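Local coordinates for protein phosphoribosylaminoimidazole-succinocarboxamide synthase (Saccharomyces cerevisiae, PDB 2CNQ) that catalyses the ATP-dependent ligation of L-aspartate to 4-carboxy-5-aminoimidazole ribotide, giving the succinocarboxamide intermediate SAICAR in de novo purine biosynthesis, at residues Val119-Tyr124 with Thr216-Gly221; His75-Ala80 with Ser106-Lys111. All blocks are in the same frame, centred on the assembly; numbering follows the deposited sequence.

Contact 1. Residues Val119-Tyr124 with Thr216-Gly221; sequences VIVRGY and TKFEFG. With AMZ (aminoimidazole 4-carboxamide ribonucleotide), chain C; ADP (adenosine-5'-diphosphate), chain B.
Strands 119-122 and 216-221 run antiparallel as neighbours in the mixed sheet, their axes 4.4 Å apart at closest approach. Four backbone hydrogen bonds tie them together in two pairs: Val119 exchanges bonds with Phe218, and Val121 with Thr216. Between these, Ile120 and Lys217 form a non-hydrogen-bonded pair with their CA atoms 4.1 Å apart, and Ile120 CA also leans on Thr216 O in a CA-H...O contact. Such a ladder sorts the side chains onto two faces, one largely apolar and one turned to the ligands.

On the first face Val119, Val121, Thr216 and Phe218 gather, with Thr216 OG1 hydrogen-bonded to Ser241. Val119 CG1, held anti to the backbone N (chi1 179°), reaches over a face of the Phe220 ring, in one of that ring's two conformers, as a CH-pi contact 4.2 Å from its centroid; the two side chains cross nearly at right angles. Further along, Val121 CG2 meets the Phe218 ring obliquely at CE2. Helix 185-209 packs on this side through Val191, Ala195 and Tyr199.

The other face is a nucleotide site. Lys217 CB and CG lie against one face of the aminoimidazole ring, while Ile120 CD1 sits near its rim, 3.7 Å from C5. The lysine chain, bent at chi2 and chi3, then carries NZ to Glu219 OE1 in a 2.8 Å salt bridge on the carboxylate's anti side; Asp233 gives NZ a second acidic partner. Glu219 OE2 accepts a bond from ADP O2', so one carboxylate joins the lysine to the ADP ribose. One residue past the last bridge, Arg122 extends to the ribonucleotide phosphate in a two-pronged grip. Its NH2 bonds to OP1, and NH1 to OP2 almost straight, at 177°.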
loop_
_atom_site.group_PDB
_atom_site.type_symbol
_atom_site.label_atom_id
_atom_site.label_comp_id
_atom_site.label_asym_id
_atom_site.label_seq_id
_atom_site.Cartn_x
_atom_site.Cartn_y
_atom_site.Cartn_z
ATOM N N VAL A 119 -5.906 -4.245 6.169
ATOM C CA VAL A 119 -5.188 -4.745 7.325
ATOM C C VAL A 119 -4.185 -3.704 7.713
ATOM O O VAL A 119 -3.031 -3.758 7.349
ATOM C CB VAL A 119 -4.584 -6.088 7.014
ATOM C CG1 VAL A 119 -3.808 -6.611 8.186
ATOM C CG2 VAL A 119 -5.671 -7.069 6.613
ATOM N N ILE A 120 -4.669 -2.712 8.423
ATOM C CA ILE A 120 -3.862 -1.601 8.824
ATOM C C ILE A 120 -3.199 -1.923 10.119
ATOM O O ILE A 120 -3.811 -2.428 11.043
ATOM C CB ILE A 120 -4.697 -0.363 8.945
ATOM C CG1 ILE A 120 -5.269 0.004 7.600
ATOM C CG2 ILE A 120 -3.932 0.778 9.545
ATOM C CD1 ILE A 120 -6.445 0.914 7.695
ATOM N N VAL A 121 -1.918 -1.625 10.193
ATOM C CA VAL A 121 -1.169 -1.664 11.415
ATOM C C VAL A 121 -0.629 -0.301 11.661
ATOM O O VAL A 121 -0.083 0.311 10.778
ATOM C CB VAL A 121 -0.037 -2.674 11.370
ATOM C CG1 VAL A 121 0.690 -2.671 12.693
ATOM C CG2 VAL A 121 -0.559 -4.029 11.062
ATOM N N ARG A 122 -0.795 0.150 12.886
ATOM C CA ARG A 122 -0.300 1.432 13.302
ATOM C C ARG A 122 0.748 1.248 14.352
ATOM O O ARG A 122 0.494 0.701 15.394
ATOM C CB ARG A 122 -1.392 2.284 13.847
ATOM C CG ARG A 122 -2.547 2.422 12.905
ATOM C CD ARG A 122 -3.622 3.259 13.524
ATOM N NE ARG A 122 -4.812 3.231 12.719
ATOM C CZ ARG A 122 -5.062 4.051 11.739
ATOM N NH1 ARG A 122 -4.311 5.085 11.494
ATOM N NH2 ARG A 122 -6.118 3.824 10.998
ATOM N N GLY A 123 1.928 1.725 14.069
ATOM C CA GLY A 123 2.949 1.794 15.081
ATOM C C GLY A 123 2.941 3.075 15.841
ATOM O O GLY A 123 3.442 3.142 16.961
ATOM N N TYR A 124 2.386 4.102 15.239
ATOM C CA TYR A 124 2.422 5.441 15.730
ATOM C C TYR A 124 1.083 6.016 15.482
ATOM O O TYR A 124 0.395 5.672 14.524
ATOM C CB TYR A 124 3.450 6.252 14.985
ATOM C CG TYR A 124 4.838 5.759 15.176
ATOM C CD1 TYR A 124 5.275 4.603 14.562
ATOM C CD2 TYR A 124 5.721 6.448 15.965
ATOM C CE1 TYR A 124 6.547 4.161 14.751
ATOM C CE2 TYR A 124 7.002 5.997 16.141
ATOM C CZ TYR A 124 7.400 4.858 15.543
ATOM O OH TYR A 124 8.664 4.389 15.690
ATOM N N THR A 216 0.669 1.403 8.173
ATOM C CA THR A 216 0.626 0.826 6.870
ATOM C C THR A 216 -0.629 0.019 6.742
ATOM O O THR A 216 -1.178 -0.434 7.713
ATOM C CB THR A 216 1.840 -0.074 6.639
ATOM O OG1 THR A 216 1.983 -0.332 5.258
ATOM C CG2 THR A 216 1.768 -1.371 7.350
ATOM N N LYS A 217 -1.034 -0.167 5.508
ATOM C CA LYS A 217 -2.132 -1.006 5.149
ATOM C C LYS A 217 -1.634 -2.149 4.362
ATOM O O LYS A 217 -1.076 -1.974 3.294
ATOM C CB LYS A 217 -3.138 -0.208 4.356
ATOM C CG LYS A 217 -4.351 -0.992 3.925
ATOM C CD LYS A 217 -4.226 -1.753 2.641
ATOM C CE LYS A 217 -4.171 -0.855 1.456
ATOM N NZ LYS A 217 -3.919 -1.584 0.189
ATOM N N PHE A 218 -1.821 -3.332 4.886
ATOM C CA PHE A 218 -1.580 -4.554 4.165
ATOM C C PHE A 218 -2.901 -5.042 3.631
ATOM O O PHE A 218 -3.938 -4.737 4.146
ATOM C CB PHE A 218 -1.034 -5.618 5.084
ATOM C CG PHE A 218 0.271 -5.320 5.719
ATOM C CD1 PHE A 218 1.388 -5.069 4.970
ATOM C CD2 PHE A 218 0.387 -5.341 7.077
ATOM C CE1 PHE A 218 2.590 -4.891 5.575
ATOM C CE2 PHE A 218 1.594 -5.145 7.692
ATOM C CZ PHE A 218 2.689 -4.921 6.950
ATOM N N GLU A 219 -2.806 -5.890 2.638
ATOM C CA GLU A 219 -3.886 -6.713 2.223
ATOM C C GLU A 219 -3.448 -8.124 2.265
ATOM O O GLU A 219 -2.345 -8.461 1.888
ATOM C CB GLU A 219 -4.373 -6.368 0.840
ATOM C CG GLU A 219 -4.908 -4.979 0.776
ATOM C CD GLU A 219 -5.623 -4.644 -0.483
ATOM O OE1 GLU A 219 -5.749 -3.433 -0.746
ATOM O OE2 GLU A 219 -6.053 -5.571 -1.187
ATOM N N PHE A 220 -4.337 -8.944 2.755
ATOM C CA PHE A 220 -4.099 -10.351 2.860
ATOM C C PHE A 220 -5.139 -11.108 2.103
ATOM O O PHE A 220 -6.298 -10.742 2.076
ATOM C CB PHE A 220 -4.229 -10.788 4.307
ATOM C CG PHE A 220 -3.164 -10.312 5.267
ATOM C CD1 PHE A 220 -1.963 -9.771 4.866
ATOM C CD2 PHE A 220 -3.369 -10.436 6.626
ATOM C CE1 PHE A 220 -1.029 -9.403 5.818
ATOM C CE2 PHE A 220 -2.400 -10.083 7.541
ATOM C CZ PHE A 220 -1.251 -9.591 7.132
ATOM N N GLY A 221 -4.712 -12.196 1.538
ATOM C CA GLY A 221 -5.566 -13.214 1.031
ATOM C C GLY A 221 -5.492 -14.410 1.910
ATOM O O GLY A 221 -4.739 -14.476 2.871
HETATM O O5 AMZ C . -5.531 2.106 0.281
HETATM C C6 AMZ C . -6.230 2.091 1.272
HETATM N N2 AMZ C . -7.517 1.762 1.260
HETATM C C3A AMZ C . -5.675 2.419 2.572
HETATM C C7A AMZ C . -4.397 2.819 2.813
HETATM N N3 AMZ C . -3.320 2.944 2.016
HETATM N N1 AMZ C . -6.368 2.406 3.724
HETATM C C5 AMZ C . -5.533 2.777 4.668
HETATM N N AMZ C . -4.326 3.051 4.123
HETATM C C1 AMZ C . -3.140 3.420 4.855
HETATM C C2 AMZ C . -2.881 4.896 4.905
HETATM C C3 AMZ C . -2.103 5.041 6.181
HETATM O O2 AMZ C . -0.774 4.675 5.884
HETATM O O1 AMZ C . -2.184 5.302 3.745
HETATM O O AMZ C . -3.373 3.051 6.185
HETATM C C AMZ C . -2.755 3.985 7.058
HETATM C C4 AMZ C . -3.758 4.526 8.024
HETATM O O3 AMZ C . -4.589 5.451 7.341
HETATM P P AMZ C . -5.630 6.305 8.196
HETATM O OP1 AMZ C . -6.706 5.374 8.651
HETATM O O4 AMZ C . -6.139 7.328 7.209
HETATM O OP2 AMZ C . -4.929 6.921 9.362
HETATM P PB ADP B . -7.895 0.060 -4.901
HETATM O O1B ADP B . -6.888 0.306 -3.877
HETATM O O2B ADP B . -9.051 -0.689 -4.386
HETATM O O3B ADP B . -8.395 1.192 -5.656
HETATM P PA ADP B . -5.784 -0.911 -6.557
HETATM O O1A ADP B . -4.794 -0.900 -5.480
HETATM O O2A ADP B . -5.701 0.086 -7.612
HETATM O O3A ADP B . -7.240 -0.921 -5.964
HETATM O "O5'" ADP B . -5.796 -2.306 -7.279
HETATM C "C5'" ADP B . -5.529 -3.545 -6.663
HETATM C "C4'" ADP B . -6.806 -4.321 -6.537
HETATM O "O4'" ADP B . -6.445 -5.697 -6.638
HETATM C "C3'" ADP B . -7.476 -4.179 -5.206
HETATM O "O3'" ADP B . -8.850 -4.452 -5.326
HETATM C "C2'" ADP B . -6.855 -5.297 -4.414
HETATM O "O2'" ADP B . -7.595 -5.672 -3.295
HETATM C "C1'" ADP B . -6.810 -6.360 -5.445
HETATM N N9 ADP B . -5.855 -7.408 -5.242
HETATM C C8 ADP B . -4.622 -7.282 -4.747
HETATM N N7 ADP B . -3.947 -8.401 -4.778
HETATM C C5 ADP B . -4.794 -9.293 -5.315
HETATM C C6 ADP B . -4.701 -10.662 -5.657
HETATM N N6 ADP B . -3.589 -11.341 -5.460
HETATM N N1 ADP B . -5.776 -11.288 -6.122
HETATM C C2 ADP B . -6.881 -10.587 -6.357
HETATM N N3 ADP B . -7.063 -9.290 -6.156
HETATM C C4 ADP B . -6.014 -8.662 -5.626
#

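Contact 2. Residues His75-Ala80 with Ser106-Lys111; sequences HLVDIA and SLLVHK. With ADP (adenosine-5'-diphosphate), chain B.
Val109 CG1 sits squarely over one face of the His75 imidazole, 3.5 Å from the ring centroid and 9° off its normal, while the adenine amino group of ADP comes in at the ring edge. There ND1 of His75 accepts a hydrogen bond from ADP N6, 2.9 Å long. The second imidazole reverses the segments: in one of the two conformers of His110, Val77 CG2 lies over the centre of a face, 3.7 Å from the centroid, and Leu76 O stands at the edge near CD2. A water in that ring plane bonds to His110 NE2 at 2.7 Å and also accepts from Asp78 N.

A short backbone bridge centred on Leu76 and Val109 brings these groups together. His110 N donates to His75 O in the carbonyl plane, and Val77 N to Leu108 O, tilted 26° from it. His110 O takes the other bond from ADP N6, 3.0 Å long, so the amine meets an acceptor from each segment, consistent with recognition of the adenine amino group. With CG wedged between its backbone N and carbonyl carbon (chi1 65°), the His75 ring lies alongside the Val109 side chain.

Away from ADP, Leu76 CD2 crosses to Leu107 CD1, and Leu108 CD2 is met by Val77 CG1 and, in one of two Ile79 conformers, by Ile79 CD1. These five residues line a second nucleotide pocket, seen with AMP or the aminoimidazole ribonucleotide, whose O5 is hydrogen-bonded to Leu108 N. Segment 75-80, the loop after strand 73-74, is laid across strand 106-110, an outermost strand of the four-stranded antiparallel sheet. Strand 30-35 pairs with 106-110, its Phe33 meeting His75 edge-to-face, and helix 53-67 packs through Phe65 on Leu76 and through Thr58 and Glu62 on Leu107.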
loop_
_atom_site.group_PDB
_atom_site.type_symbol
_atom_site.label_atom_id
_atom_site.label_comp_id
_atom_site.label_asym_id
_atom_site.label_seq_id
_atom_site.Cartn_x
_atom_site.Cartn_y
_atom_site.Cartn_z
ATOM N N HIS A 75 1.514 -13.256 -3.046
ATOM C CA HIS A 75 0.802 -13.530 -4.268
ATOM C C HIS A 75 1.643 -13.565 -5.499
ATOM O O HIS A 75 1.123 -13.816 -6.562
ATOM C CB HIS A 75 -0.340 -12.563 -4.482
ATOM C CG HIS A 75 0.021 -11.161 -4.696
ATOM N ND1 HIS A 75 -0.931 -10.313 -5.184
ATOM C CD2 HIS A 75 1.146 -10.454 -4.529
ATOM C CE1 HIS A 75 -0.396 -9.128 -5.292
ATOM N NE2 HIS A 75 0.858 -9.183 -4.895
ATOM N N LEU A 76 2.926 -13.303 -5.405
ATOM C CA LEU A 76 3.693 -13.251 -6.621
ATOM C C LEU A 76 3.764 -14.620 -7.247
ATOM O O LEU A 76 3.978 -15.604 -6.569
ATOM C CB LEU A 76 5.093 -12.818 -6.330
ATOM C CG LEU A 76 5.225 -11.449 -5.730
ATOM C CD1 LEU A 76 6.677 -11.182 -5.436
ATOM C CD2 LEU A 76 4.630 -10.386 -6.626
ATOM N N VAL A 77 3.646 -14.681 -8.553
ATOM C CA VAL A 77 3.979 -15.859 -9.286
ATOM C C VAL A 77 5.493 -15.927 -9.348
ATOM O O VAL A 77 6.167 -14.984 -9.656
ATOM C CB VAL A 77 3.370 -15.819 -10.663
ATOM C CG1 VAL A 77 3.838 -16.974 -11.508
ATOM C CG2 VAL A 77 1.868 -15.817 -10.559
ATOM N N ASP A 78 6.007 -17.112 -9.173
ATOM C CA ASP A 78 7.399 -17.335 -9.457
ATOM C C ASP A 78 7.693 -17.064 -10.924
ATOM O O ASP A 78 7.003 -17.518 -11.832
ATOM C CB ASP A 78 7.752 -18.774 -9.151
ATOM C CG ASP A 78 7.703 -19.082 -7.686
ATOM O OD1 ASP A 78 7.550 -18.154 -6.860
ATOM O OD2 ASP A 78 7.830 -20.274 -7.348
ATOM N N ILE A 79 8.709 -16.287 -11.156
ATOM C CA ILE A 79 9.157 -16.085 -12.504
ATOM C C ILE A 79 10.424 -16.944 -12.559
ATOM O O ILE A 79 11.307 -16.743 -11.724
ATOM C CB ILE A 79 9.382 -14.585 -12.737
ATOM C CG1 ILE A 79 8.068 -13.801 -12.589
ATOM C CG2 ILE A 79 9.934 -14.330 -14.126
ATOM C CD1 ILE A 79 6.955 -14.331 -13.432
ATOM N N ALA A 80 10.504 -17.914 -13.483
ATOM C CA ALA A 80 11.691 -18.720 -13.578
ATOM C C ALA A 80 12.915 -17.865 -13.754
ATOM O O ALA A 80 12.855 -16.755 -14.251
ATOM C CB ALA A 80 11.558 -19.671 -14.712
ATOM N N SER A 106 4.482 -4.080 -13.389
ATOM C CA SER A 106 3.539 -5.153 -13.456
ATOM C C SER A 106 4.026 -6.307 -12.670
ATOM O O SER A 106 5.173 -6.712 -12.763
ATOM C CB SER A 106 3.344 -5.589 -14.889
ATOM O OG SER A 106 2.807 -4.556 -15.652
ATOM N N LEU A 107 3.114 -6.902 -11.946
ATOM C CA LEU A 107 3.382 -8.133 -11.257
ATOM C C LEU A 107 2.455 -9.168 -11.782
ATOM O O LEU A 107 1.295 -8.926 -12.003
ATOM C CB LEU A 107 3.193 -7.974 -9.767
ATOM C CG LEU A 107 4.164 -6.978 -9.176
ATOM C CD1 LEU A 107 3.806 -6.724 -7.764
ATOM C CD2 LEU A 107 5.570 -7.454 -9.263
ATOM N N LEU A 108 2.986 -10.345 -11.947
ATOM C CA LEU A 108 2.205 -11.507 -12.258
ATOM C C LEU A 108 1.887 -12.129 -10.932
ATOM O O LEU A 108 2.794 -12.487 -10.203
ATOM C CB LEU A 108 3.028 -12.435 -13.115
ATOM C CG LEU A 108 2.298 -13.598 -13.670
ATOM C CD1 LEU A 108 1.303 -13.148 -14.686
ATOM C CD2 LEU A 108 3.285 -14.547 -14.269
ATOM N N VAL A 109 0.616 -12.198 -10.610
ATOM C CA VAL A 109 0.233 -12.613 -9.294
ATOM C C VAL A 109 -0.818 -13.650 -9.394
ATOM O O VAL A 109 -1.591 -13.733 -10.321
ATOM C CB VAL A 109 -0.253 -11.437 -8.440
ATOM C CG1 VAL A 109 0.819 -10.363 -8.378
ATOM C CG2 VAL A 109 -1.522 -10.872 -8.921
ATOM N N HIS A 110 -0.856 -14.459 -8.378
ATOM C CA HIS A 110 -1.892 -15.399 -8.228
ATOM C C HIS A 110 -3.129 -14.699 -7.740
ATOM O O HIS A 110 -3.089 -13.923 -6.816
ATOM C CB HIS A 110 -1.476 -16.392 -7.163
ATOM C CG HIS A 110 -0.338 -17.258 -7.566
ATOM N ND1 HIS A 110 -0.492 -18.305 -8.443
ATOM C CD2 HIS A 110 0.967 -17.248 -7.208
ATOM C CE1 HIS A 110 0.676 -18.894 -8.619
ATOM N NE2 HIS A 110 1.575 -18.290 -7.863
ATOM N N LYS A 111 -4.237 -14.999 -8.358
ATOM C CA LYS A 111 -5.509 -14.536 -7.887
ATOM C C LYS A 111 -5.741 -15.200 -6.570
ATOM O O LYS A 111 -5.673 -16.398 -6.470
ATOM C CB LYS A 111 -6.513 -14.839 -8.994
ATOM C CG LYS A 111 -7.872 -14.275 -8.770
ATOM C CD LYS A 111 -8.893 -14.721 -9.843
ATOM C CE LYS A 111 -8.403 -14.795 -11.347
ATOM N NZ LYS A 111 -9.371 -15.415 -12.440
HETATM P PB ADP B . -7.895 0.060 -4.901
HETATM O O1B ADP B . -6.888 0.306 -3.877
HETATM O O2B ADP B . -9.051 -0.689 -4.386
HETATM O O3B ADP B . -8.395 1.192 -5.656
HETATM P PA ADP B . -5.784 -0.911 -6.557
HETATM O O1A ADP B . -4.794 -0.900 -5.480
HETATM O O2A ADP B . -5.701 0.086 -7.612
HETATM O O3A ADP B . -7.240 -0.921 -5.964
HETATM O "O5'" ADP B . -5.796 -2.306 -7.279
HETATM C "C5'" ADP B . -5.529 -3.545 -6.663
HETATM C "C4'" ADP B . -6.806 -4.321 -6.537
HETATM O "O4'" ADP B . -6.445 -5.697 -6.638
HETATM C "C3'" ADP B . -7.476 -4.179 -5.206
HETATM O "O3'" ADP B . -8.850 -4.452 -5.326
HETATM C "C2'" ADP B . -6.855 -5.297 -4.414
HETATM O "O2'" ADP B . -7.595 -5.672 -3.295
HETATM C "C1'" ADP B . -6.810 -6.360 -5.445
HETATM N N9 ADP B . -5.855 -7.408 -5.242
HETATM C C8 ADP B . -4.622 -7.282 -4.747
HETATM N N7 ADP B . -3.947 -8.401 -4.778
HETATM C C5 ADP B . -4.794 -9.293 -5.315
HETATM C C6 ADP B . -4.701 -10.662 -5.657
HETATM N N6 ADP B . -3.589 -11.341 -5.460
HETATM N N1 ADP B . -5.776 -11.288 -6.122
HETATM C C2 ADP B . -6.881 -10.587 -6.357
HETATM N N3 ADP B . -7.063 -9.290 -6.156
HETATM C C4 ADP B . -6.014 -8.662 -5.626
HETATM O O HOH W 1 4.236 -18.973 -7.921
#

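Along the chain the two contacts come in series: contact 2 closes at Lys111 before contact 1 opens at Val119. Their centres are 21 Å apart and their nearest atoms about 7 Å, with no direct touch. Contact 1 lies inside the mixed five-stranded sheet, contact 2 at the border of the four-stranded antiparallel one, and strands 106-110 and 113-122, consecutive in the sequence, lead from one sheet to the other. Strand 73-74, just before the loop of contact 2, is an outermost strand of the mixed sheet. The same ADP spans the gap, its adenine held at contact 2 and its ribose at contact 1, which also receives a copy of the aminoimidazole ribonucleotide.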